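Long-range contacts in Lin1840 protein (Listeria innocua serovar 6a, PDB 4ZOA), which probably hydrolyses terminal, non-reducing beta-D-glucosyl residues of glucosides, releasing beta-D-glucose, as a family 3 glycoside hydrolase: residues A[133-138]-A[187-192]; A[233-238]-A[268-273]; A[57-62]-A[87-92]; A[191-196]-A[218-223]. The protein carries 1 engineered substitution. All blocks are in the same frame, centred on the assembly; numbering follows the deposited sequence.

Contact 1. Residues A[133-138]-A[187-192]; sequences VTFSPM and AACVKH. With IFM (5-hydroxymethyl-3,4-dihydroxypiperidine), chain C.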
# COMPACT_ATOMS: atom_id res chain seq x y z
N VAL A 133 -33.78 -11.69 0.44
CA VAL A 133 -32.44 -11.25 0.97
C VAL A 133 -31.79 -10.15 0.08
O VAL A 133 -31.92 -10.17 -1.16
CB VAL A 133 -31.45 -12.43 1.07
CG1 VAL A 133 -30.17 -12.04 1.81
CG2 VAL A 133 -32.08 -13.64 1.75
N THR A 134 -31.10 -9.18 0.72
CA THR A 134 -30.23 -8.27 -0.03
C THR A 134 -28.77 -8.42 0.35
O THR A 134 -28.45 -8.60 1.51
CB THR A 134 -30.61 -6.79 0.04
OG1 THR A 134 -29.70 -6.04 -0.79
CG2 THR A 134 -30.62 -6.28 1.51
N PHE A 135 -27.91 -8.39 -0.67
CA PHE A 135 -26.47 -8.44 -0.53
C PHE A 135 -25.94 -7.04 -0.18
O PHE A 135 -25.19 -6.45 -0.93
CB PHE A 135 -25.86 -8.99 -1.81
CG PHE A 135 -26.26 -10.42 -2.14
CD1 PHE A 135 -26.22 -11.41 -1.17
CD2 PHE A 135 -26.58 -10.76 -3.45
CE1 PHE A 135 -26.55 -12.72 -1.47
CE2 PHE A 135 -26.88 -12.06 -3.77
CZ PHE A 135 -26.90 -13.04 -2.77
N SER A 136 -26.37 -6.55 0.98
CA SER A 136 -26.05 -5.22 1.56
C SER A 136 -26.23 -5.31 3.11
O SER A 136 -27.06 -6.11 3.57
CB SER A 136 -26.98 -4.14 0.95
OG SER A 136 -26.81 -2.89 1.62
N PRO A 137 -25.46 -4.53 3.92
CA PRO A 137 -24.44 -3.53 3.60
C PRO A 137 -23.04 -4.09 3.29
O PRO A 137 -22.65 -5.16 3.70
CB PRO A 137 -24.40 -2.69 4.86
CG PRO A 137 -24.58 -3.70 5.92
CD PRO A 137 -25.61 -4.67 5.37
N MET A 138 -22.34 -3.32 2.47
CA MET A 138 -20.96 -3.51 2.16
C MET A 138 -20.21 -2.69 3.21
O MET A 138 -20.28 -1.47 3.22
CB MET A 138 -20.72 -3.02 0.74
CG MET A 138 -19.34 -3.29 0.21
SD MET A 138 -18.15 -2.02 0.71
CE MET A 138 -16.98 -2.41 -0.62
N ALA A 187 -34.13 -9.82 4.78
CA ALA A 187 -32.87 -10.20 5.39
C ALA A 187 -31.69 -9.40 4.79
O ALA A 187 -31.62 -9.21 3.60
CB ALA A 187 -32.63 -11.70 5.19
N ALA A 188 -30.79 -8.91 5.66
CA ALA A 188 -29.52 -8.28 5.23
C ALA A 188 -28.40 -9.32 5.22
O ALA A 188 -28.36 -10.23 6.05
CB ALA A 188 -29.16 -7.11 6.14
N CYS A 189 -27.52 -9.20 4.23
CA CYS A 189 -26.28 -9.98 4.15
C CYS A 189 -25.09 -9.03 4.20
O CYS A 189 -24.86 -8.27 3.26
CB CYS A 189 -26.20 -10.75 2.83
SG CYS A 189 -24.71 -11.80 2.64
N VAL A 190 -24.32 -9.12 5.25
CA VAL A 190 -23.06 -8.34 5.42
C VAL A 190 -22.02 -8.83 4.40
O VAL A 190 -21.81 -10.03 4.26
CB VAL A 190 -22.58 -8.45 6.92
CG1 VAL A 190 -21.08 -8.17 7.12
CG2 VAL A 190 -23.46 -7.54 7.79
N LYS A 191 -21.43 -7.91 3.64
CA LYS A 191 -20.34 -8.31 2.76
C LYS A 191 -19.18 -7.29 2.84
O LYS A 191 -19.40 -6.17 3.37
CB LYS A 191 -20.86 -8.55 1.34
CG LYS A 191 -21.24 -7.29 0.63
CD LYS A 191 -21.86 -7.61 -0.70
CE LYS A 191 -22.15 -6.34 -1.47
NZ LYS A 191 -22.82 -6.61 -2.74
N HIS A 192 -17.94 -7.62 2.46
CA HIS A 192 -17.44 -8.90 2.05
C HIS A 192 -16.42 -9.34 3.10
O HIS A 192 -15.41 -8.67 3.31
CB HIS A 192 -16.71 -8.78 0.69
CG HIS A 192 -17.52 -8.19 -0.41
ND1 HIS A 192 -17.63 -6.83 -0.61
CD2 HIS A 192 -18.23 -8.77 -1.42
CE1 HIS A 192 -18.39 -6.60 -1.66
NE2 HIS A 192 -18.77 -7.76 -2.16
O4 IFM C . -23.07 -8.98 -4.03
C4 IFM C . -22.16 -9.20 -5.10
C3 IFM C . -20.74 -8.96 -4.63
O3 IFM C . -20.71 -7.67 -4.06
C2 IFM C . -19.65 -9.21 -5.70
N IFM C . -19.85 -10.45 -6.43
C1 IFM C . -21.22 -10.77 -6.80
C5 IFM C . -22.18 -10.64 -5.61
C6 IFM C . -23.61 -11.13 -5.96
O6 IFM C . -24.07 -10.55 -7.16
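K191 runs past the carbonyl of F135 to the bound piperidine. Its CG sits between backbone N and carbonyl carbon (chi1 71°), and beyond it the chain is fully extended, which carries NZ to two ligand hydroxyls at once: K191 NZ lies 2.7 Å from IFM O3 and the same from O4. A third, weak bond goes from K191 NZ to F135 O at 3.0 Å, so the buried amine is gripped by three oxygens. H192 follows a cis peptide bond. The K191 CG lies over the centre of its imidazole, while H192 NE2 meets IFM O3 at 2.7 Å with the oxygen near the ring plane; M138 CG passes H192 CE1 at a slant, neither over the face nor at the edge. These groups belong to the C-terminal ends of adjacent parallel strands in the TIM-barrel domain, where the glucoside pocket of this family opens. Nearer the strand starts V133 and A187 pair on one side of the sheet and T134 and A188 on the other, with T134 N bonded to A187 O. The ladder then breaks: the peptide before P137 is cis, and the register shifts by one between T134 and M138; C189 N donates to T134 O and, weakly, also to S136 O. Pairing resumes where K191 N gives a straight bond to P137 O at 3.0 Å. F135 turns its ring edge to C189, CD1 being 4.1 Å from C189 CB, with C189 SG also beside that edge; another part of the ring approaches C6 of the ligand, and M235 of the next strand touches it as well.

Contact 2. Residues A[233-238]-A[268-273]; sequences LVMTAF and ISDWGA. With IFM (5-hydroxymethyl-3,4-dihydroxypiperidine), chain C.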
# COMPACT_ATOMS: atom_id res chain seq x y z
N LEU A 233 -27.38 -12.86 7.23
CA LEU A 233 -26.28 -13.52 6.48
C LEU A 233 -24.93 -12.76 6.49
O LEU A 233 -24.83 -11.56 6.81
CB LEU A 233 -26.69 -13.76 5.01
CG LEU A 233 -27.91 -14.67 4.80
CD1 LEU A 233 -29.22 -13.90 4.95
CD2 LEU A 233 -27.86 -15.35 3.43
N VAL A 234 -23.90 -13.49 6.11
CA VAL A 234 -22.59 -12.93 5.86
C VAL A 234 -22.12 -13.53 4.56
O VAL A 234 -22.34 -14.74 4.31
CB VAL A 234 -21.63 -13.22 7.04
CG1 VAL A 234 -20.20 -12.85 6.73
CG2 VAL A 234 -22.10 -12.45 8.28
N MET A 235 -21.50 -12.69 3.72
CA MET A 235 -20.89 -13.15 2.45
C MET A 235 -19.31 -13.13 2.53
O MET A 235 -18.70 -12.18 3.04
CB MET A 235 -21.46 -12.35 1.23
CG MET A 235 -20.78 -12.69 -0.10
SD MET A 235 -21.16 -11.62 -1.50
CE MET A 235 -22.94 -12.01 -1.66
N THR A 236 -18.66 -14.17 2.02
CA THR A 236 -17.20 -14.27 2.04
C THR A 236 -16.61 -13.27 1.04
O THR A 236 -17.35 -12.80 0.11
CB THR A 236 -16.74 -15.73 1.67
OG1 THR A 236 -17.00 -16.05 0.28
CG2 THR A 236 -17.44 -16.82 2.56
N ALA A 237 -15.31 -12.95 1.18
CA ALA A 237 -14.62 -12.08 0.28
C ALA A 237 -13.72 -12.82 -0.71
O ALA A 237 -13.23 -13.92 -0.43
CB ALA A 237 -13.81 -11.09 1.08
N PHE A 238 -13.55 -12.23 -1.90
CA PHE A 238 -12.64 -12.71 -2.95
C PHE A 238 -11.15 -12.78 -2.62
O PHE A 238 -10.41 -13.62 -3.24
CB PHE A 238 -12.78 -11.84 -4.21
CG PHE A 238 -14.09 -12.07 -4.96
CD1 PHE A 238 -14.45 -13.34 -5.33
CD2 PHE A 238 -14.90 -11.00 -5.32
CE1 PHE A 238 -15.60 -13.56 -6.05
CE2 PHE A 238 -16.07 -11.20 -6.00
CZ PHE A 238 -16.42 -12.48 -6.38
N ILE A 268 -22.68 -17.42 2.93
CA ILE A 268 -22.70 -17.58 1.47
C ILE A 268 -21.39 -17.13 0.85
O ILE A 268 -20.81 -16.14 1.28
CB ILE A 268 -23.83 -16.76 0.85
CG1 ILE A 268 -23.90 -17.07 -0.65
CG2 ILE A 268 -23.71 -15.23 1.11
CD1 ILE A 268 -25.11 -16.47 -1.34
N SER A 269 -20.90 -17.86 -0.14
CA SER A 269 -19.64 -17.53 -0.74
C SER A 269 -19.93 -16.36 -1.67
O SER A 269 -21.02 -16.22 -2.12
CB SER A 269 -19.11 -18.69 -1.56
OG SER A 269 -19.72 -18.73 -2.83
N ASP A 270 -18.96 -15.52 -1.96
CA ASP A 270 -19.18 -14.61 -3.10
C ASP A 270 -19.11 -15.46 -4.42
O ASP A 270 -18.75 -16.65 -4.41
CB ASP A 270 -18.12 -13.53 -3.08
CG ASP A 270 -18.51 -12.25 -3.81
OD1 ASP A 270 -19.39 -12.28 -4.69
OD2 ASP A 270 -17.84 -11.22 -3.49
N TRP A 271 -19.39 -14.82 -5.54
CA TRP A 271 -19.57 -15.45 -6.83
C TRP A 271 -18.36 -16.27 -7.33
O TRP A 271 -17.26 -15.75 -7.65
CB TRP A 271 -19.96 -14.38 -7.85
CG TRP A 271 -20.30 -14.98 -9.12
CD1 TRP A 271 -19.47 -15.69 -9.95
CD2 TRP A 271 -21.59 -14.99 -9.74
NE1 TRP A 271 -20.17 -16.13 -11.04
CE2 TRP A 271 -21.46 -15.69 -10.96
CE3 TRP A 271 -22.82 -14.40 -9.43
CZ2 TRP A 271 -22.53 -15.88 -11.83
CZ3 TRP A 271 -23.88 -14.58 -10.29
CH2 TRP A 271 -23.73 -15.33 -11.48
N GLY A 272 -18.55 -17.56 -7.40
CA GLY A 272 -17.48 -18.50 -7.66
C GLY A 272 -16.33 -18.50 -6.68
O GLY A 272 -15.32 -19.11 -6.97
N ALA A 273 -16.45 -17.86 -5.51
CA ALA A 273 -15.25 -17.77 -4.62
C ALA A 273 -14.72 -19.16 -4.09
O ALA A 273 -13.50 -19.36 -3.81
CB ALA A 273 -15.53 -16.84 -3.45
O4 IFM C . -23.07 -8.98 -4.03
C4 IFM C . -22.16 -9.20 -5.10
C3 IFM C . -20.74 -8.96 -4.63
O3 IFM C . -20.71 -7.67 -4.06
C2 IFM C . -19.65 -9.21 -5.70
N IFM C . -19.85 -10.45 -6.43
C1 IFM C . -21.22 -10.77 -6.80
C5 IFM C . -22.18 -10.64 -5.61
C6 IFM C . -23.61 -11.13 -5.96
O6 IFM C . -24.07 -10.55 -7.16
O HOH W 1 -15.64 -10.27 -2.34
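The carboxylate of D270 lies stacked on the ring of F238, the two planes 23° apart, with D270 OD2 3.1 Å from F238 CE2 above the rim rather than the middle of the ring. D270 CB also rests over this face in a CH-pi contact, and the carbonyl of W271 meets the ring edge, its O 3.2 Å from F238 CE1. The start of the 268-273 loop is fixed by the barrel: M235 and I268 form a parallel bridge, I268 N to V234 O and T236 N to I268 O, between the sixth and seventh strands of the TIM-barrel sheet. One step later a side chain takes over the pairing, because T236 OG1, set between its backbone N and carbonyl carbon (chi1 69°), accepts D270 N at 3.0 Å. In the type II turn from D270 to A273, W271 keeps its CB and O near F238 while its indole leads away, and R572 of the second subunit packs on F238. M235 SD crosses obliquely 3.6 Å from D270 CG. A water accepts from F238 N and donates to D270 OD2 at 2.7 Å. The other oxygen, D270 OD1, takes W271 N at 2.7 Å on its anti side and the piperidine N at 2.6 Å. Because that nitrogen replaces the anomeric carbon of glucose in this inhibitor, the division of labour between the two oxygens sets OD1 against the position the anomeric carbon would take, consistent with the nucleophile of family 3 enzymes.

Contact 3. Residues A[57-62]-A[87-92]; sequences AGSVLG and VFMADV. With IFM (5-hydroxymethyl-3,4-dihydroxypiperidine), chain C.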
# COMPACT_ATOMS: atom_id res chain seq x y z
N ALA A 57 -31.89 -27.35 -5.48
CA ALA A 57 -31.07 -26.19 -5.29
C ALA A 57 -31.60 -25.41 -4.14
O ALA A 57 -32.79 -25.21 -4.03
CB ALA A 57 -31.09 -25.28 -6.51
N GLY A 58 -30.69 -24.96 -3.31
CA GLY A 58 -31.05 -24.17 -2.15
C GLY A 58 -31.54 -22.76 -2.42
O GLY A 58 -32.42 -22.27 -1.69
N SER A 59 -30.98 -22.08 -3.42
CA SER A 59 -31.26 -20.64 -3.54
C SER A 59 -31.15 -20.12 -4.94
O SER A 59 -30.37 -20.65 -5.72
CB SER A 59 -30.31 -19.87 -2.57
OG SER A 59 -30.33 -18.45 -2.70
N VAL A 60 -31.89 -19.04 -5.21
CA VAL A 60 -31.80 -18.29 -6.43
C VAL A 60 -31.27 -16.90 -6.15
O VAL A 60 -31.68 -16.28 -5.18
CB VAL A 60 -33.16 -18.02 -7.06
CG1 VAL A 60 -32.99 -17.17 -8.33
CG2 VAL A 60 -33.87 -19.34 -7.41
N LEU A 61 -30.36 -16.44 -7.02
CA LEU A 61 -29.85 -15.09 -6.93
C LEU A 61 -30.09 -14.40 -8.25
O LEU A 61 -29.82 -14.92 -9.32
CB LEU A 61 -28.35 -15.06 -6.53
CG LEU A 61 -27.30 -14.42 -7.45
CD1 LEU A 61 -25.99 -14.00 -6.77
CD2 LEU A 61 -27.03 -15.45 -8.52
N GLY A 62 -30.62 -13.20 -8.14
CA GLY A 62 -30.73 -12.33 -9.27
C GLY A 62 -32.03 -12.43 -10.06
O GLY A 62 -32.01 -12.14 -11.25
N VAL A 87 -34.88 -19.90 -1.37
CA VAL A 87 -34.71 -18.51 -0.88
C VAL A 87 -34.12 -17.69 -2.05
O VAL A 87 -33.24 -18.19 -2.77
CB VAL A 87 -33.87 -18.40 0.43
CG1 VAL A 87 -32.50 -19.08 0.27
CG2 VAL A 87 -33.74 -16.94 0.91
N PHE A 88 -34.67 -16.49 -2.23
CA PHE A 88 -34.35 -15.55 -3.31
C PHE A 88 -33.56 -14.34 -2.82
O PHE A 88 -34.02 -13.56 -1.96
CB PHE A 88 -35.60 -15.05 -3.97
CG PHE A 88 -36.21 -16.05 -4.90
CD1 PHE A 88 -36.97 -17.11 -4.40
CD2 PHE A 88 -36.04 -15.96 -6.27
CE1 PHE A 88 -37.55 -18.05 -5.29
CE2 PHE A 88 -36.63 -16.88 -7.14
CZ PHE A 88 -37.38 -17.92 -6.64
N MET A 89 -32.35 -14.21 -3.35
CA MET A 89 -31.42 -13.15 -2.94
C MET A 89 -31.14 -12.20 -4.10
O MET A 89 -31.24 -12.57 -5.29
CB MET A 89 -30.12 -13.72 -2.38
CG MET A 89 -30.30 -14.90 -1.45
SD MET A 89 -28.87 -15.20 -0.43
CE MET A 89 -29.41 -16.78 0.19
N ALA A 90 -30.78 -10.98 -3.73
CA ALA A 90 -30.64 -9.92 -4.70
C ALA A 90 -29.67 -8.85 -4.21
O ALA A 90 -29.55 -8.59 -3.00
CB ALA A 90 -31.99 -9.30 -4.96
N ASP A 91 -29.06 -8.18 -5.18
CA ASP A 91 -28.22 -7.02 -4.93
C ASP A 91 -29.05 -5.75 -4.84
O ASP A 91 -29.38 -5.12 -5.86
CB ASP A 91 -27.17 -6.92 -6.07
CG ASP A 91 -26.12 -7.98 -5.96
OD1 ASP A 91 -25.48 -8.04 -4.91
OD2 ASP A 91 -25.92 -8.77 -6.90
N VAL A 92 -29.42 -5.38 -3.64
CA VAL A 92 -30.09 -4.10 -3.45
C VAL A 92 -29.12 -3.27 -2.56
O VAL A 92 -29.06 -3.41 -1.38
CB VAL A 92 -31.49 -4.25 -2.83
CG1 VAL A 92 -32.28 -2.94 -2.97
CG2 VAL A 92 -32.24 -5.44 -3.46
O4 IFM C . -23.07 -8.98 -4.03
C4 IFM C . -22.16 -9.20 -5.10
C3 IFM C . -20.74 -8.96 -4.63
O3 IFM C . -20.71 -7.67 -4.06
C2 IFM C . -19.65 -9.21 -5.70
N IFM C . -19.85 -10.45 -6.43
C1 IFM C . -21.22 -10.77 -6.80
C5 IFM C . -22.18 -10.64 -5.61
C6 IFM C . -23.61 -11.13 -5.96
O6 IFM C . -24.07 -10.55 -7.16
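V60 lays its CB over one face of the F88 ring, 3.6 Å from F88 CD2 in a CH-pi contact, while V60 CG2 spreads toward F88 CE2. The two side chains run side by side and point the same way, F88 CG standing anti to its carbonyl carbon (chi1 -77°). They come from strands 59-61 and 87-90, joined through helix 66-79 in a beta-alpha-beta crossover of the TIM barrel, and F88 is covered by M69, I72 and Q73 of that helix. On the other side of the sheet S59 CB packs on V87 CG1, and L61 and M89 follow. V87 O accepts twice: V60 N at 2.9 Å makes the parallel ladder bond, and S59 OG, also 2.9 Å from V87 O, comes from above the carbonyl plane. Q24 of the next strand gives S59 OG a further partner, and M89, its chain extended, brings CE alongside that hydroxyl. The ladder continues through M89 N to V60 O and ends as G62 N binds M89 O at 3.0 Å, where the positive phi of G62 turns the chain off. Past strand 87-90 D91 reaches the ligand with both oxygens: D91 OD1 accepts IFM O4 at 2.7 Å and D91 OD2 accepts IFM O6 at 2.6 Å.

Contact 4. Residues A[191-196]-A[218-223]; sequences KHFAAY and NYLPAY. With IFM (5-hydroxymethyl-3,4-dihydroxypiperidine), chain C.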
# COMPACT_ATOMS: atom_id res chain seq x y z
N LYS A 191 -21.43 -7.91 3.64
CA LYS A 191 -20.34 -8.31 2.76
C LYS A 191 -19.18 -7.29 2.84
O LYS A 191 -19.40 -6.17 3.37
CB LYS A 191 -20.86 -8.55 1.34
CG LYS A 191 -21.24 -7.29 0.63
CD LYS A 191 -21.86 -7.61 -0.70
CE LYS A 191 -22.15 -6.34 -1.47
NZ LYS A 191 -22.82 -6.61 -2.74
N HIS A 192 -17.94 -7.62 2.46
CA HIS A 192 -17.44 -8.90 2.05
C HIS A 192 -16.42 -9.34 3.10
O HIS A 192 -15.41 -8.67 3.31
CB HIS A 192 -16.71 -8.78 0.69
CG HIS A 192 -17.52 -8.19 -0.41
ND1 HIS A 192 -17.63 -6.83 -0.61
CD2 HIS A 192 -18.23 -8.77 -1.42
CE1 HIS A 192 -18.39 -6.60 -1.66
NE2 HIS A 192 -18.77 -7.76 -2.16
N PHE A 193 -16.66 -10.46 3.76
CA PHE A 193 -15.86 -10.85 4.95
C PHE A 193 -14.56 -11.53 4.50
O PHE A 193 -14.63 -12.62 3.95
CB PHE A 193 -16.66 -11.79 5.82
CG PHE A 193 -16.22 -11.82 7.28
CD1 PHE A 193 -16.53 -10.77 8.12
CD2 PHE A 193 -15.53 -12.89 7.78
CE1 PHE A 193 -16.13 -10.76 9.44
CE2 PHE A 193 -15.12 -12.90 9.07
CZ PHE A 193 -15.42 -11.84 9.91
N ALA A 194 -13.38 -10.92 4.66
CA ALA A 194 -13.12 -9.63 5.25
C ALA A 194 -12.00 -8.90 4.50
O ALA A 194 -11.18 -9.53 3.82
CB ALA A 194 -12.74 -9.77 6.74
N ALA A 195 -11.99 -7.57 4.70
CA ALA A 195 -10.82 -6.68 4.42
C ALA A 195 -10.54 -6.50 2.89
O ALA A 195 -9.46 -6.18 2.47
CB ALA A 195 -9.60 -7.24 5.12
N TYR A 196 -11.56 -6.71 2.10
CA TYR A 196 -11.49 -6.74 0.60
C TYR A 196 -11.02 -5.38 0.00
O TYR A 196 -10.31 -5.33 -1.01
CB TYR A 196 -12.93 -7.13 0.08
CG TYR A 196 -13.25 -7.14 -1.41
CD1 TYR A 196 -12.36 -7.66 -2.36
CD2 TYR A 196 -14.50 -6.80 -1.85
CE1 TYR A 196 -12.68 -7.70 -3.71
CE2 TYR A 196 -14.84 -6.88 -3.20
CZ TYR A 196 -13.91 -7.31 -4.13
OH TYR A 196 -14.20 -7.36 -5.47
N ASN A 218 -9.12 -2.01 12.84
CA ASN A 218 -9.80 -1.10 11.82
C ASN A 218 -10.69 -1.81 10.78
O ASN A 218 -11.73 -1.29 10.39
CB ASN A 218 -8.74 -0.32 11.11
CG ASN A 218 -8.11 0.71 12.03
OD1 ASN A 218 -8.81 1.40 12.78
ND2 ASN A 218 -6.81 0.79 12.02
N TYR A 219 -10.31 -3.04 10.40
CA TYR A 219 -10.94 -3.77 9.29
C TYR A 219 -12.20 -4.61 9.70
O TYR A 219 -13.12 -4.72 8.91
CB TYR A 219 -9.86 -4.61 8.52
CG TYR A 219 -9.01 -3.68 7.69
CD1 TYR A 219 -7.97 -2.95 8.25
CD2 TYR A 219 -9.36 -3.39 6.38
CE1 TYR A 219 -7.26 -2.01 7.49
CE2 TYR A 219 -8.69 -2.48 5.65
CZ TYR A 219 -7.64 -1.82 6.20
OH TYR A 219 -7.00 -0.89 5.46
N LEU A 220 -12.23 -5.21 10.90
CA LEU A 220 -13.37 -6.02 11.33
C LEU A 220 -14.53 -5.24 12.04
O LEU A 220 -15.65 -5.71 12.05
CB LEU A 220 -12.90 -7.19 12.22
CG LEU A 220 -11.91 -8.18 11.64
CD1 LEU A 220 -11.47 -9.21 12.66
CD2 LEU A 220 -12.56 -8.86 10.46
N PRO A 221 -14.25 -4.07 12.66
CA PRO A 221 -15.31 -3.68 13.57
C PRO A 221 -16.68 -3.47 12.88
O PRO A 221 -17.69 -3.76 13.47
CB PRO A 221 -14.80 -2.39 14.20
CG PRO A 221 -13.28 -2.46 14.14
CD PRO A 221 -12.99 -3.34 12.93
N ALA A 222 -16.72 -2.98 11.63
CA ALA A 222 -18.00 -2.68 11.05
C ALA A 222 -18.75 -3.94 10.74
O ALA A 222 -19.94 -3.98 10.89
CB ALA A 222 -17.88 -1.77 9.81
N TYR A 223 -18.09 -4.99 10.28
CA TYR A 223 -18.86 -6.21 10.06
C TYR A 223 -19.45 -6.65 11.41
O TYR A 223 -20.60 -7.16 11.50
CB TYR A 223 -18.01 -7.38 9.51
CG TYR A 223 -17.12 -7.07 8.35
CD1 TYR A 223 -17.65 -6.72 7.11
CD2 TYR A 223 -15.73 -7.13 8.49
CE1 TYR A 223 -16.86 -6.44 6.03
CE2 TYR A 223 -14.91 -6.85 7.38
CZ TYR A 223 -15.50 -6.49 6.17
OH TYR A 223 -14.73 -6.18 5.11
O4 IFM C . -23.07 -8.98 -4.03
C4 IFM C . -22.16 -9.20 -5.10
C3 IFM C . -20.74 -8.96 -4.63
O3 IFM C . -20.71 -7.67 -4.06
C2 IFM C . -19.65 -9.21 -5.70
N IFM C . -19.85 -10.45 -6.43
C1 IFM C . -21.22 -10.77 -6.80
C5 IFM C . -22.18 -10.64 -5.61
C6 IFM C . -23.61 -11.13 -5.96
O6 IFM C . -24.07 -10.55 -7.16
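F193 and Y223 form an offset edge-to-face pair, the edge of the phenylalanine turned to the face of the tyrosine. Their centroids are 5.2 Å apart, the planes meet at 68°, and the closest approach is F193 CD1 to Y223 CD2 at 3.7 Å. F193 CG is anti to the backbone N (chi1 -157°), which brings the end of the ring toward L220 and Y223. Within 191-196 itself, the face of H192 away from K191 takes the edge of Y196, CE2 over its centre, in a second edge-to-face pair. Apolar contacts come from two alanines and L220 beside these rings. A194 CB, placed by a cis peptide bond after F193, touches Y223 CE2 at 3.7 Å and L220 CD2 at 3.8 Å, and L220 CD2 also reaches the far end of F193 at CZ. A195 CB rests on Y219 CD2 at 4.1 Å. The polar contact is made at the tyrosine hydroxyl, where A195 N donates to Y223 OH at 3.1 Å in a fairly straight bond. D140 OD1 bonds both Y223 OH and H192 N, a second shell that ties the helix to the residue before F193, whose imidazole meets the ligand. Separately, K191 O lies at the edge of the tyrosine ring, 3.7 Å from Y223 CE1. In the TIM-barrel domain the contact thus joins the end of strand 187-193 to helices 212-219 and 221-228 outside it; F193 also packs on helix 250-260, and A222 on helix 158-173.

How the contacts relate
All four contacts are buried within the same TIM-barrel domain, and G62 of contact 3 is the one exposed touching residue. Contacts 1, 2 and 3 pair neighbouring strands of the parallel sheet, whereas contact 4 sets strand 187-193, which it shares with contact 1, against helices. V190 in contact 1 pairs with L233 and M235 of contact 2, and A90 in contact 3 with V133 and F135 of contact 1, so that the three contacts belong to one sheet. At the strand ends the chemistry changes from backbone bonds to ligand recognition: a lysine amine and an imidazole in contact 1, carboxylates in contacts 2 and 3. Across 191-196 with 218-223, aromatic and alanine packing dominates instead.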